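Cytosolic IMP-GMP specific 5'-nucleotidase (Legionella pneumophila subsp. pneumophila, PDB 4OHF) probably hydrolyses nucleoside 5'-monophosphates, IMP and GMP in particular, as a magnesium-binding member of the HAD clan. Local coordinates at residues 132-136 and 156-161; 324-330 and 407-411; 174-178 and 215-219. One frame throughout, in Å; residues are numbered along the deposited sequence.

Interaction 1: 132-136 and 156-161; sequences FCILY and IAQDVQ
F132 and Y136, one turn apart on helix 129-143, face V160 and A157 on helix 153-170. The two helical segments run obliquely antiparallel, with 134° between their N-to-C directions, and their axes approach to 10.8 Å. The backbones are nearest at Y136 and A157, whose CA atoms are 6.7 Å apart. Large side chains fill the gap.

The F132 ring is the centrepiece. With CG anti to the backbone N (chi1 -163°), it reaches across to the second helix, where V160 CG1 sits almost centrally over one face in a CH-pi contact, 3.8 Å from the ring centroid. L135 touches the same methyl, its CD2 4.2 Å from V160 CG1. The edge of the F132 ring meets oxygens instead: A157 O lies near the ring plane, 3.5 Å from F132 CZ, and Q161 OE1 comes up beside CE2. The bend of Q161 at chi2 accompanies this approach, while its NE2 bonds to D165 a turn further on. Y136 brings CE1 of its ring against A157, 3.5 Å from A157 CB, and to 4.2 Å from I156 CB. Its hydroxyl makes a weak hydrogen bond to Y153 O. I74 of strand 73-75 packs against both aromatic side chains, and helix 33-51 covers L135.

No hydrogen bond joins the two segments, so this buried helix pair is held by apolar packing. Carbonyl oxygens at the F132 edge face the ring's weakly positive hydrogens, an arrangement probably mildly attractive, while the electron-rich face receives a methyl group.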
ATOM      1  N   PHE B 132     -19.947 -14.624 -15.742  1.00 48.62           N
ATOM      2  CA  PHE B 132     -19.748 -13.231 -15.379  1.00 49.24           C
ATOM      3  C   PHE B 132     -19.439 -12.398 -16.619  1.00 48.66           C
ATOM      4  O   PHE B 132     -20.063 -11.358 -16.842  1.00 48.87           O
ATOM      5  CB  PHE B 132     -18.599 -13.099 -14.376  1.00 51.69           C
ATOM      6  CG  PHE B 132     -18.573 -11.779 -13.639  1.00 53.45           C
ATOM      7  CD1 PHE B 132     -18.573 -10.574 -14.330  1.00 54.78           C
ATOM      8  CD2 PHE B 132     -18.532 -11.746 -12.249  1.00 55.98           C
ATOM      9  CE1 PHE B 132     -18.532  -9.350 -13.651  1.00 54.77           C
ATOM     10  CE2 PHE B 132     -18.492 -10.527 -11.557  1.00 57.26           C
ATOM     11  CZ  PHE B 132     -18.492  -9.327 -12.265  1.00 55.97           C
ATOM     12  N   CYS B 133     -18.479 -12.859 -17.418  1.00 47.39           N
ATOM     13  CA  CYS B 133     -18.071 -12.151 -18.631  1.00 46.10           C
ATOM     14  C   CYS B 133     -19.198 -11.980 -19.631  1.00 46.29           C
ATOM     15  O   CYS B 133     -19.425 -10.882 -20.126  1.00 45.41           O
ATOM     16  CB  CYS B 133     -16.903 -12.865 -19.306  1.00 45.12           C
ATOM     17  SG  CYS B 133     -15.318 -12.631 -18.480  1.00 43.57           S
ATOM     18  N   ILE B 134     -19.902 -13.061 -19.932  1.00 47.44           N
ATOM     19  CA  ILE B 134     -21.003 -12.986 -20.879  1.00 48.96           C
ATOM     20  C   ILE B 134     -22.055 -11.987 -20.394  1.00 50.77           C
ATOM     21  O   ILE B 134     -22.448 -11.075 -21.130  1.00 50.16           O
ATOM     22  CB  ILE B 134     -21.671 -14.346 -21.069  1.00 47.91           C
ATOM     23  CG1 ILE B 134     -20.675 -15.325 -21.701  1.00 46.64           C
ATOM     24  CG2 ILE B 134     -22.913 -14.185 -21.928  1.00 47.38           C
ATOM     25  CD1 ILE B 134     -21.190 -16.740 -21.801  1.00 45.95           C
ATOM     26  N   LEU B 135     -22.500 -12.153 -19.150  1.00 50.90           N
ATOM     27  CA  LEU B 135     -23.493 -11.251 -18.597  1.00 50.56           C
ATOM     28  C   LEU B 135     -23.000  -9.802 -18.612  1.00 52.45           C
ATOM     29  O   LEU B 135     -23.674  -8.925 -19.147  1.00 53.95           O
ATOM     30  CB  LEU B 135     -23.847 -11.651 -17.171  1.00 49.80           C
ATOM     31  CG  LEU B 135     -24.932 -10.779 -16.524  1.00 48.79           C
ATOM     32  CD1 LEU B 135     -26.148 -10.801 -17.408  1.00 47.47           C
ATOM     33  CD2 LEU B 135     -25.283 -11.276 -15.132  1.00 48.40           C
ATOM     34  N   TYR B 136     -21.827  -9.548 -18.032  1.00 52.54           N
ATOM     35  CA  TYR B 136     -21.284  -8.198 -17.986  1.00 51.39           C
ATOM     36  C   TYR B 136     -21.215  -7.598 -19.378  1.00 52.52           C
ATOM     37  O   TYR B 136     -21.539  -6.432 -19.583  1.00 51.85           O
ATOM     38  CB  TYR B 136     -19.890  -8.194 -17.375  1.00 51.81           C
ATOM     39  CG  TYR B 136     -19.343  -6.802 -17.152  1.00 52.00           C
ATOM     40  CD1 TYR B 136     -19.887  -5.967 -16.180  1.00 52.98           C
ATOM     41  CD2 TYR B 136     -18.281  -6.321 -17.909  1.00 53.97           C
ATOM     42  CE1 TYR B 136     -19.384  -4.687 -15.960  1.00 53.80           C
ATOM     43  CE2 TYR B 136     -17.767  -5.040 -17.704  1.00 54.59           C
ATOM     44  CZ  TYR B 136     -18.323  -4.229 -16.728  1.00 54.94           C
ATOM     45  OH  TYR B 136     -17.825  -2.961 -16.539  1.00 54.75           O
ATOM     46  N   ILE B 156     -22.122  -1.580 -12.331  1.00 66.40           N
ATOM     47  CA  ILE B 156     -22.683  -2.812 -12.866  1.00 64.45           C
ATOM     48  C   ILE B 156     -21.815  -4.006 -12.468  1.00 63.58           C
ATOM     49  O   ILE B 156     -22.315  -4.983 -11.918  1.00 65.01           O
ATOM     50  CB  ILE B 156     -22.793  -2.730 -14.397  1.00 64.20           C
ATOM     51  CG1 ILE B 156     -23.603  -1.484 -14.771  1.00 64.37           C
ATOM     52  CG2 ILE B 156     -23.449  -3.992 -14.953  1.00 62.61           C
ATOM     53  CD1 ILE B 156     -23.809  -1.290 -16.265  1.00 64.61           C
ATOM     54  N   ALA B 157     -20.515  -3.920 -12.728  1.00 62.43           N
ATOM     55  CA  ALA B 157     -19.601  -5.000 -12.377  1.00 62.36           C
ATOM     56  C   ALA B 157     -19.708  -5.381 -10.908  1.00 62.40           C
ATOM     57  O   ALA B 157     -19.692  -6.564 -10.572  1.00 62.49           O
ATOM     58  CB  ALA B 157     -18.174  -4.607 -12.700  1.00 62.81           C
ATOM     59  N   GLN B 158     -19.817  -4.387 -10.031  1.00 63.02           N
ATOM     60  CA  GLN B 158     -19.926  -4.660  -8.596  1.00 63.27           C
ATOM     61  C   GLN B 158     -21.282  -5.258  -8.228  1.00 62.79           C
ATOM     62  O   GLN B 158     -21.370  -6.144  -7.366  1.00 62.02           O
ATOM     63  CB  GLN B 158     -19.665  -3.387  -7.796  1.00 63.91           C
ATOM     64  CG  GLN B 158     -18.245  -2.859  -7.991  1.00 67.21           C
ATOM     65  CD  GLN B 158     -17.952  -1.624  -7.162  1.00 68.83           C
ATOM     66  OE1 GLN B 158     -18.694  -0.639  -7.213  1.00 70.33           O
ATOM     67  NE2 GLN B 158     -16.864  -1.666  -6.394  1.00 68.08           N
ATOM     68  N   ASP B 159     -22.338  -4.789  -8.884  1.00 61.44           N
ATOM     69  CA  ASP B 159     -23.662  -5.332  -8.614  1.00 62.81           C
ATOM     70  C   ASP B 159     -23.662  -6.809  -8.971  1.00 63.25           C
ATOM     71  O   ASP B 159     -24.058  -7.658  -8.164  1.00 63.32           O
ATOM     72  CB  ASP B 159     -24.741  -4.620  -9.435  1.00 62.64           C
ATOM     73  CG  ASP B 159     -25.050  -3.217  -8.922  1.00 62.02           C
ATOM     74  OD1 ASP B 159     -24.736  -2.910  -7.743  1.00 58.76           O
ATOM     75  OD2 ASP B 159     -25.624  -2.430  -9.708  1.00 60.77           O
ATOM     76  N   VAL B 160     -23.207  -7.102 -10.189  1.00 63.20           N
ATOM     77  CA  VAL B 160     -23.138  -8.467 -10.675  1.00 62.15           C
ATOM     78  C   VAL B 160     -22.345  -9.339  -9.709  1.00 63.49           C
ATOM     79  O   VAL B 160     -22.777 -10.446  -9.389  1.00 64.66           O
ATOM     80  CB  VAL B 160     -22.493  -8.531 -12.074  1.00 60.68           C
ATOM     81  CG1 VAL B 160     -22.285  -9.966 -12.480  1.00 61.32           C
ATOM     82  CG2 VAL B 160     -23.374  -7.833 -13.087  1.00 58.48           C
ATOM     83  N   GLN B 161     -21.202  -8.847  -9.229  1.00 64.65           N
ATOM     84  CA  GLN B 161     -20.383  -9.629  -8.297  1.00 65.67           C
ATOM     85  C   GLN B 161     -21.170  -9.894  -7.027  1.00 66.53           C
ATOM     86  O   GLN B 161     -21.073 -10.968  -6.435  1.00 67.49           O
ATOM     87  CB  GLN B 161     -19.084  -8.897  -7.947  1.00 65.66           C
ATOM     88  CG  GLN B 161     -18.183  -9.655  -6.966  1.00 66.24           C
ATOM     89  CD  GLN B 161     -17.725 -11.009  -7.498  1.00 66.42           C
ATOM     90  OE1 GLN B 161     -17.173 -11.104  -8.597  1.00 68.14           O
ATOM     91  NE2 GLN B 161     -17.949 -12.061  -6.715  1.00 64.36           N
TER

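Interaction 2: 324-330 and 407-411; sequences VEELGEE and ERVFR
E330 and V409 form the polar link: V409 N donates to E330 OE2 over 2.7 Å, near-straight at 169°. The E330 side chain leaves near the start of helix 327-336 with CG anti to its carbonyl carbon and folds at chi2 (-96°), turning the carboxylate toward the loop. The donor stands above the carboxylate plane, 51° out of it. E330 OE1 is at the edge of the F410 ring, 3.5 Å from CD2. R408 lies alongside with its aliphatic part, CB 3.4 Å from E330 OE2, but the arm bends at chi3 and carries the guanidinium away, R408 NE 5.5 Å from E330 OE1.

F410 meets acid and apolar side chains with successive ring atoms. L327 crosses the phenylalanine at about a right angle, CD2 3.7 Å from F410 CE2; V324 and F410 point at each other from opposite directions, V324 CG1 4.1 Å from F410 CZ. K83 NZ binds the carbonyls of R408 and R411, and R411 forms a salt bridge with D456 of the second subunit.

V324 to L327 make a type I beta turn that leads from strand 319-323, in the parallel part of the central mixed sheet, into helix 327-336. Such a strand-to-helix connection belongs to the Rossmann-like core of HAD enzymes; here it packs on a loop near the GMP pocket, with the F410 and Y421 side chains about 9 Å apart.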
ATOM      1  N   VAL B 324      -7.877 -28.353 -14.613  1.00 35.83           N
ATOM      2  CA  VAL B 324      -8.423 -27.352 -15.529  1.00 36.73           C
ATOM      3  C   VAL B 324      -9.340 -28.038 -16.543  1.00 38.79           C
ATOM      4  O   VAL B 324      -8.895 -28.532 -17.577  1.00 39.40           O
ATOM      5  CB  VAL B 324      -7.306 -26.612 -16.267  1.00 36.24           C
ATOM      6  CG1 VAL B 324      -7.881 -25.483 -17.091  1.00 35.48           C
ATOM      7  CG2 VAL B 324      -6.307 -26.075 -15.268  1.00 37.56           C
ATOM      8  N   GLU B 325     -10.628 -28.069 -16.223  1.00 41.02           N
ATOM      9  CA  GLU B 325     -11.635 -28.702 -17.062  1.00 43.18           C
ATOM     10  C   GLU B 325     -11.528 -28.345 -18.545  1.00 42.60           C
ATOM     11  O   GLU B 325     -11.669 -29.219 -19.397  1.00 44.01           O
ATOM     12  CB  GLU B 325     -13.034 -28.343 -16.539  1.00 47.64           C
ATOM     13  CG  GLU B 325     -14.191 -28.762 -17.443  1.00 57.57           C
ATOM     14  CD  GLU B 325     -14.778 -30.116 -17.082  1.00 64.11           C
ATOM     15  OE1 GLU B 325     -15.834 -30.134 -16.402  1.00 66.93           O
ATOM     16  OE2 GLU B 325     -14.191 -31.162 -17.464  1.00 67.68           O
ATOM     17  N   GLU B 326     -11.272 -27.075 -18.855  1.00 40.55           N
ATOM     18  CA  GLU B 326     -11.188 -26.636 -20.246  1.00 39.98           C
ATOM     19  C   GLU B 326     -10.068 -27.240 -21.087  1.00 40.55           C
ATOM     20  O   GLU B 326     -10.096 -27.133 -22.311  1.00 44.12           O
ATOM     21  CB  GLU B 326     -11.106 -25.112 -20.325  1.00 38.32           C
ATOM     22  CG  GLU B 326     -12.334 -24.403 -19.789  1.00 37.54           C
ATOM     23  CD  GLU B 326     -12.335 -24.244 -18.281  1.00 38.55           C
ATOM     24  OE1 GLU B 326     -11.486 -24.870 -17.607  1.00 35.75           O
ATOM     25  OE2 GLU B 326     -13.199 -23.486 -17.767  1.00 39.20           O
ATOM     26  N   LEU B 327      -9.077 -27.854 -20.457  1.00 39.22           N
ATOM     27  CA  LEU B 327      -8.003 -28.486 -21.216  1.00 39.60           C
ATOM     28  C   LEU B 327      -8.606 -29.462 -22.206  1.00 39.96           C
ATOM     29  O   LEU B 327      -8.042 -29.705 -23.263  1.00 39.26           O
ATOM     30  CB  LEU B 327      -7.076 -29.272 -20.300  1.00 40.07           C
ATOM     31  CG  LEU B 327      -5.796 -28.627 -19.801  1.00 38.11           C
ATOM     32  CD1 LEU B 327      -5.071 -29.658 -18.945  1.00 38.29           C
ATOM     33  CD2 LEU B 327      -4.936 -28.179 -20.972  1.00 33.43           C
ATOM     34  N   GLY B 328      -9.749 -30.036 -21.840  1.00 42.31           N
ATOM     35  CA  GLY B 328     -10.419 -30.983 -22.712  1.00 43.37           C
ATOM     36  C   GLY B 328     -10.500 -30.442 -24.132  1.00 46.18           C
ATOM     37  O   GLY B 328      -9.834 -30.938 -25.057  1.00 45.05           O
ATOM     38  N   GLU B 329     -11.302 -29.399 -24.314  1.00 47.19           N
ATOM     39  CA  GLU B 329     -11.440 -28.824 -25.635  1.00 47.96           C
ATOM     40  C   GLU B 329     -10.178 -28.181 -26.221  1.00 46.08           C
ATOM     41  O   GLU B 329      -9.964 -28.271 -27.423  1.00 47.73           O
ATOM     42  CB  GLU B 329     -12.624 -27.860 -25.664  1.00 51.67           C
ATOM     43  CG  GLU B 329     -13.863 -28.534 -26.230  1.00 58.06           C
ATOM     44  CD  GLU B 329     -13.542 -29.350 -27.518  1.00 62.79           C
ATOM     45  OE1 GLU B 329     -13.004 -28.762 -28.495  1.00 64.35           O
ATOM     46  OE2 GLU B 329     -13.822 -30.578 -27.554  1.00 61.28           O
ATOM     47  N   GLU B 330      -9.332 -27.559 -25.404  1.00 43.91           N
ATOM     48  CA  GLU B 330      -8.104 -26.959 -25.930  1.00 41.95           C
ATOM     49  C   GLU B 330      -7.248 -28.016 -26.625  1.00 41.70           C
ATOM     50  O   GLU B 330      -6.818 -27.832 -27.755  1.00 41.09           O
ATOM     51  CB  GLU B 330      -7.279 -26.336 -24.809  1.00 43.05           C
ATOM     52  CG  GLU B 330      -7.775 -25.001 -24.322  1.00 45.96           C
ATOM     53  CD  GLU B 330      -7.060 -23.834 -24.971  1.00 44.72           C
ATOM     54  OE1 GLU B 330      -5.813 -23.781 -24.909  1.00 41.11           O
ATOM     55  OE2 GLU B 330      -7.753 -22.966 -25.531  1.00 46.54           O
ATOM     56  N   GLU B 407      -9.844 -16.984 -29.033  1.00 39.08           N
ATOM     57  CA  GLU B 407      -8.717 -17.851 -29.320  1.00 39.49           C
ATOM     58  C   GLU B 407      -8.506 -18.787 -28.125  1.00 37.27           C
ATOM     59  O   GLU B 407      -9.447 -19.048 -27.384  1.00 32.84           O
ATOM     60  CB  GLU B 407      -7.475 -16.998 -29.622  1.00 43.06           C
ATOM     61  CG  GLU B 407      -7.478 -16.416 -31.038  1.00 48.05           C
ATOM     62  CD  GLU B 407      -6.780 -15.056 -31.158  1.00 52.75           C
ATOM     63  OE1 GLU B 407      -6.612 -14.569 -32.303  1.00 52.23           O
ATOM     64  OE2 GLU B 407      -6.403 -14.465 -30.115  1.00 55.48           O
ATOM     65  N   ARG B 408      -7.282 -19.273 -27.940  1.00 37.32           N
ATOM     66  CA  ARG B 408      -6.963 -20.213 -26.859  1.00 38.25           C
ATOM     67  C   ARG B 408      -6.925 -19.678 -25.442  1.00 38.33           C
ATOM     68  O   ARG B 408      -6.622 -18.506 -25.198  1.00 38.77           O
ATOM     69  CB  ARG B 408      -5.626 -20.895 -27.136  1.00 40.60           C
ATOM     70  CG  ARG B 408      -5.733 -22.061 -28.080  1.00 45.68           C
ATOM     71  CD  ARG B 408      -4.378 -22.568 -28.501  1.00 48.58           C
ATOM     72  NE  ARG B 408      -3.937 -21.905 -29.716  1.00 53.67           N
ATOM     73  CZ  ARG B 408      -2.811 -22.208 -30.346  1.00 57.18           C
ATOM     74  NH1 ARG B 408      -2.026 -23.164 -29.858  1.00 59.79           N
ATOM     75  NH2 ARG B 408      -2.477 -21.571 -31.463  1.00 57.97           N
ATOM     76  N   VAL B 409      -7.223 -20.567 -24.504  1.00 36.80           N
ATOM     77  CA  VAL B 409      -7.211 -20.226 -23.094  1.00 35.42           C
ATOM     78  C   VAL B 409      -5.782 -20.009 -22.614  1.00 36.81           C
ATOM     79  O   VAL B 409      -5.525 -19.076 -21.859  1.00 37.75           O
ATOM     80  CB  VAL B 409      -7.847 -21.356 -22.240  1.00 34.79           C
ATOM     81  CG1 VAL B 409      -7.550 -21.145 -20.777  1.00 31.26           C
ATOM     82  CG2 VAL B 409      -9.348 -21.393 -22.468  1.00 34.49           C
ATOM     83  N   PHE B 410      -4.856 -20.858 -23.064  1.00 37.13           N
ATOM     84  CA  PHE B 410      -3.464 -20.778 -22.625  1.00 38.39           C
ATOM     85  C   PHE B 410      -2.529 -19.897 -23.449  1.00 38.98           C
ATOM     86  O   PHE B 410      -1.408 -19.609 -23.026  1.00 38.36           O
ATOM     87  CB  PHE B 410      -2.869 -22.191 -22.516  1.00 35.74           C
ATOM     88  CG  PHE B 410      -3.461 -23.024 -21.396  1.00 38.11           C
ATOM     89  CD1 PHE B 410      -2.846 -23.072 -20.141  1.00 35.36           C
ATOM     90  CD2 PHE B 410      -4.628 -23.766 -21.593  1.00 35.69           C
ATOM     91  CE1 PHE B 410      -3.377 -23.840 -19.119  1.00 33.73           C
ATOM     92  CE2 PHE B 410      -5.165 -24.538 -20.568  1.00 33.98           C
ATOM     93  CZ  PHE B 410      -4.543 -24.576 -19.330  1.00 33.55           C
ATOM     94  N   ARG B 411      -2.975 -19.451 -24.614  1.00 41.92           N
ATOM     95  CA  ARG B 411      -2.117 -18.615 -25.456  1.00 43.58           C
ATOM     96  C   ARG B 411      -2.697 -17.239 -25.709  1.00 42.73           C
ATOM     97  O   ARG B 411      -3.892 -17.103 -25.938  1.00 42.56           O
ATOM     98  CB  ARG B 411      -1.848 -19.310 -26.802  1.00 44.46           C
ATOM     99  CG  ARG B 411      -1.003 -20.575 -26.714  1.00 46.86           C
ATOM    100  CD  ARG B 411       0.436 -20.289 -26.286  1.00 49.68           C
ATOM    101  NE  ARG B 411       0.767 -20.928 -25.008  1.00 56.73           N
ATOM    102  CZ  ARG B 411       1.039 -22.225 -24.843  1.00 58.29           C
ATOM    103  NH1 ARG B 411       1.026 -23.049 -25.887  1.00 59.46           N
ATOM    104  NH2 ARG B 411       1.337 -22.700 -23.631  1.00 55.45           N
TER

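Interaction 3: 174-178 and 215-219; sequences KNIII and YSKLL
Aromatic contacts dominate the meeting of K174 and Y215. The lysine chain, bent at chi2 (-77°), crosses the tyrosine at about a right angle and lays its CD methylene over one ring face: K174 CD is 3.7 Å from the Y215 ring centroid, only 4° off the normal, a CH-pi contact. K174 NZ continues past the centre to an off-centre cation-pi position, 4.3 Å from the same centroid. That ammonium also bonds S211 OG.

Apolar contacts line the CD1-CE1 side of the ring. I178 CD1 lies at its edge, 3.7 Å from Y215 CD1, and I177 CD1 is 3.8 Å from Y215 CE1, near the hydroxyl end. I177 CD1 also touches L219 CD1 at 4.0 Å, while I178 CG2 packs on L218 CD1 where the interface becomes more open.

No hydrogen bond crosses between the two helical segments, which run nearly parallel (18°) with axes 11.7 Å apart; side chains bridge that spacing. The Y215 hydroxyl is instead hydrogen-bonded to Y31 OH, anchoring the far end of the ring.

K174, Y215 and L219 all touch D25, one of the aspartates at the magnesium site, and K174 is about 5 Å from a bound phosphate ion, probably from the crystallisation liquor. The ring shields one flank of the lysine chain and, with S211, probably helps to fix an ammonium whose charge might favour an anion near the magnesium site.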
ATOM      1  N   LYS B 174     -27.647 -24.236  -4.726  1.00 57.77           N
ATOM      2  CA  LYS B 174     -27.534 -25.569  -4.137  1.00 58.66           C
ATOM      3  C   LYS B 174     -28.821 -26.376  -4.277  1.00 58.15           C
ATOM      4  O   LYS B 174     -28.802 -27.520  -4.731  1.00 56.50           O
ATOM      5  CB  LYS B 174     -27.171 -25.480  -2.652  1.00 58.48           C
ATOM      6  CG  LYS B 174     -25.919 -24.686  -2.329  1.00 61.66           C
ATOM      7  CD  LYS B 174     -24.644 -25.460  -2.625  1.00 64.01           C
ATOM      8  CE  LYS B 174     -23.439 -24.707  -2.072  1.00 65.58           C
ATOM      9  NZ  LYS B 174     -22.145 -25.342  -2.439  1.00 67.37           N
ATOM     10  N   ASN B 175     -29.939 -25.778  -3.883  1.00 58.10           N
ATOM     11  CA  ASN B 175     -31.221 -26.470  -3.942  1.00 59.10           C
ATOM     12  C   ASN B 175     -31.586 -26.902  -5.352  1.00 58.11           C
ATOM     13  O   ASN B 175     -32.094 -28.006  -5.555  1.00 57.17           O
ATOM     14  CB  ASN B 175     -32.338 -25.599  -3.354  1.00 61.47           C
ATOM     15  CG  ASN B 175     -32.233 -25.449  -1.834  1.00 63.66           C
ATOM     16  OD1 ASN B 175     -31.513 -26.201  -1.162  1.00 63.62           O
ATOM     17  ND2 ASN B 175     -32.970 -24.483  -1.287  1.00 65.30           N
ATOM     18  N   ILE B 176     -31.328 -26.037  -6.325  1.00 57.29           N
ATOM     19  CA  ILE B 176     -31.634 -26.362  -7.704  1.00 54.71           C
ATOM     20  C   ILE B 176     -30.800 -27.534  -8.221  1.00 54.75           C
ATOM     21  O   ILE B 176     -31.329 -28.406  -8.909  1.00 54.18           O
ATOM     22  CB  ILE B 176     -31.418 -25.159  -8.637  1.00 53.73           C
ATOM     23  CG1 ILE B 176     -32.451 -24.081  -8.338  1.00 52.71           C
ATOM     24  CG2 ILE B 176     -31.557 -25.597 -10.079  1.00 51.21           C
ATOM     25  CD1 ILE B 176     -32.328 -22.861  -9.219  1.00 53.41           C
ATOM     26  N   ILE B 177     -29.504 -27.578  -7.906  1.00 54.72           N
ATOM     27  CA  ILE B 177     -28.714 -28.701  -8.401  1.00 55.05           C
ATOM     28  C   ILE B 177     -29.059 -29.971  -7.619  1.00 54.81           C
ATOM     29  O   ILE B 177     -28.970 -31.069  -8.155  1.00 55.00           O
ATOM     30  CB  ILE B 177     -27.161 -28.437  -8.380  1.00 53.52           C
ATOM     31  CG1 ILE B 177     -26.575 -28.776  -7.027  1.00 54.58           C
ATOM     32  CG2 ILE B 177     -26.849 -27.016  -8.770  1.00 54.54           C
ATOM     33  CD1 ILE B 177     -26.070 -30.186  -6.966  1.00 54.29           C
ATOM     34  N   ILE B 178     -29.472 -29.827  -6.364  1.00 55.69           N
ATOM     35  CA  ILE B 178     -29.847 -30.995  -5.564  1.00 56.48           C
ATOM     36  C   ILE B 178     -31.085 -31.644  -6.172  1.00 56.64           C
ATOM     37  O   ILE B 178     -31.171 -32.861  -6.282  1.00 55.20           O
ATOM     38  CB  ILE B 178     -30.176 -30.625  -4.099  1.00 55.98           C
ATOM     39  CG1 ILE B 178     -28.899 -30.274  -3.336  1.00 57.67           C
ATOM     40  CG2 ILE B 178     -30.849 -31.787  -3.416  1.00 56.47           C
ATOM     41  CD1 ILE B 178     -29.140 -29.902  -1.866  1.00 57.83           C
ATOM     42  N   TYR B 215     -24.928 -30.583   2.373  1.00 48.15           N
ATOM     43  CA  TYR B 215     -24.850 -30.648   0.916  1.00 47.69           C
ATOM     44  C   TYR B 215     -23.760 -31.610   0.451  1.00 46.28           C
ATOM     45  O   TYR B 215     -23.946 -32.330  -0.526  1.00 46.30           O
ATOM     46  CB  TYR B 215     -24.586 -29.251   0.350  1.00 48.07           C
ATOM     47  CG  TYR B 215     -24.411 -29.203  -1.148  1.00 50.05           C
ATOM     48  CD1 TYR B 215     -25.505 -29.257  -2.005  1.00 48.74           C
ATOM     49  CD2 TYR B 215     -23.142 -29.093  -1.707  1.00 50.11           C
ATOM     50  CE1 TYR B 215     -25.337 -29.197  -3.385  1.00 50.10           C
ATOM     51  CE2 TYR B 215     -22.965 -29.035  -3.083  1.00 51.94           C
ATOM     52  CZ  TYR B 215     -24.068 -29.087  -3.919  1.00 51.81           C
ATOM     53  OH  TYR B 215     -23.889 -29.036  -5.287  1.00 50.86           O
ATOM     54  N   SER B 216     -22.633 -31.624   1.154  1.00 44.35           N
ATOM     55  CA  SER B 216     -21.527 -32.500   0.792  1.00 45.37           C
ATOM     56  C   SER B 216     -21.849 -33.956   1.008  1.00 46.27           C
ATOM     57  O   SER B 216     -21.394 -34.816   0.261  1.00 47.07           O
ATOM     58  CB  SER B 216     -20.278 -32.165   1.608  1.00 43.30           C
ATOM     59  OG  SER B 216     -19.950 -30.803   1.460  1.00 46.96           O
ATOM     60  N   LYS B 217     -22.617 -34.239   2.050  1.00 49.04           N
ATOM     61  CA  LYS B 217     -22.986 -35.612   2.368  1.00 51.55           C
ATOM     62  C   LYS B 217     -23.859 -36.178   1.262  1.00 51.56           C
ATOM     63  O   LYS B 217     -23.707 -37.337   0.879  1.00 52.33           O
ATOM     64  CB  LYS B 217     -23.724 -35.669   3.715  1.00 53.15           C
ATOM     65  CG  LYS B 217     -23.725 -37.051   4.349  1.00 57.50           C
ATOM     66  CD  LYS B 217     -24.204 -37.042   5.799  1.00 60.47           C
ATOM     67  CE  LYS B 217     -25.693 -36.752   5.902  1.00 62.57           C
ATOM     68  NZ  LYS B 217     -26.193 -36.909   7.299  1.00 63.01           N
ATOM     69  N   LEU B 218     -24.758 -35.343   0.746  1.00 51.96           N
ATOM     70  CA  LEU B 218     -25.666 -35.729  -0.330  1.00 52.87           C
ATOM     71  C   LEU B 218     -24.892 -35.993  -1.624  1.00 53.67           C
ATOM     72  O   LEU B 218     -24.957 -37.084  -2.207  1.00 52.86           O
ATOM     73  CB  LEU B 218     -26.651 -34.608  -0.591  1.00 52.91           C
ATOM     74  CG  LEU B 218     -28.050 -34.965  -1.069  1.00 57.35           C
ATOM     75  CD1 LEU B 218     -28.628 -33.704  -1.693  1.00 59.54           C
ATOM     76  CD2 LEU B 218     -28.053 -36.111  -2.060  1.00 55.45           C
ATOM     77  N   LEU B 219     -24.155 -34.978  -2.063  1.00 53.45           N
ATOM     78  CA  LEU B 219     -23.389 -35.055  -3.293  1.00 53.56           C
ATOM     79  C   LEU B 219     -22.318 -36.152  -3.308  1.00 52.82           C
ATOM     80  O   LEU B 219     -22.138 -36.840  -4.314  1.00 51.01           O
ATOM     81  CB  LEU B 219     -22.742 -33.704  -3.572  1.00 54.99           C
ATOM     82  CG  LEU B 219     -22.398 -33.459  -5.041  1.00 56.87           C
ATOM     83  CD1 LEU B 219     -23.667 -33.118  -5.807  1.00 56.61           C
ATOM     84  CD2 LEU B 219     -21.406 -32.316  -5.144  1.00 60.63           C
TER

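How the interactions relate
From the N terminus the three contacts follow in series, none nesting or crossing. Interaction 1 comes first, closing a 19-residue connection between helices 129-143 and 153-170 in the insertion after strand 19-22, probably the cap of the HAD fold. Helix 172-178 follows directly and opens interaction 3; its 36-residue loop passes through strand 204-208 before helix 213-224, so this contact ties a later part of the chain between strands 19-22 and 204-208 to the core beside the magnesium site. Interaction 2 comes last, spanning 76 residues that include long helices 338-367 and 374-399, and returns their exit loop to the core. The contacts do not touch; centres lie 23 to 28 Å apart.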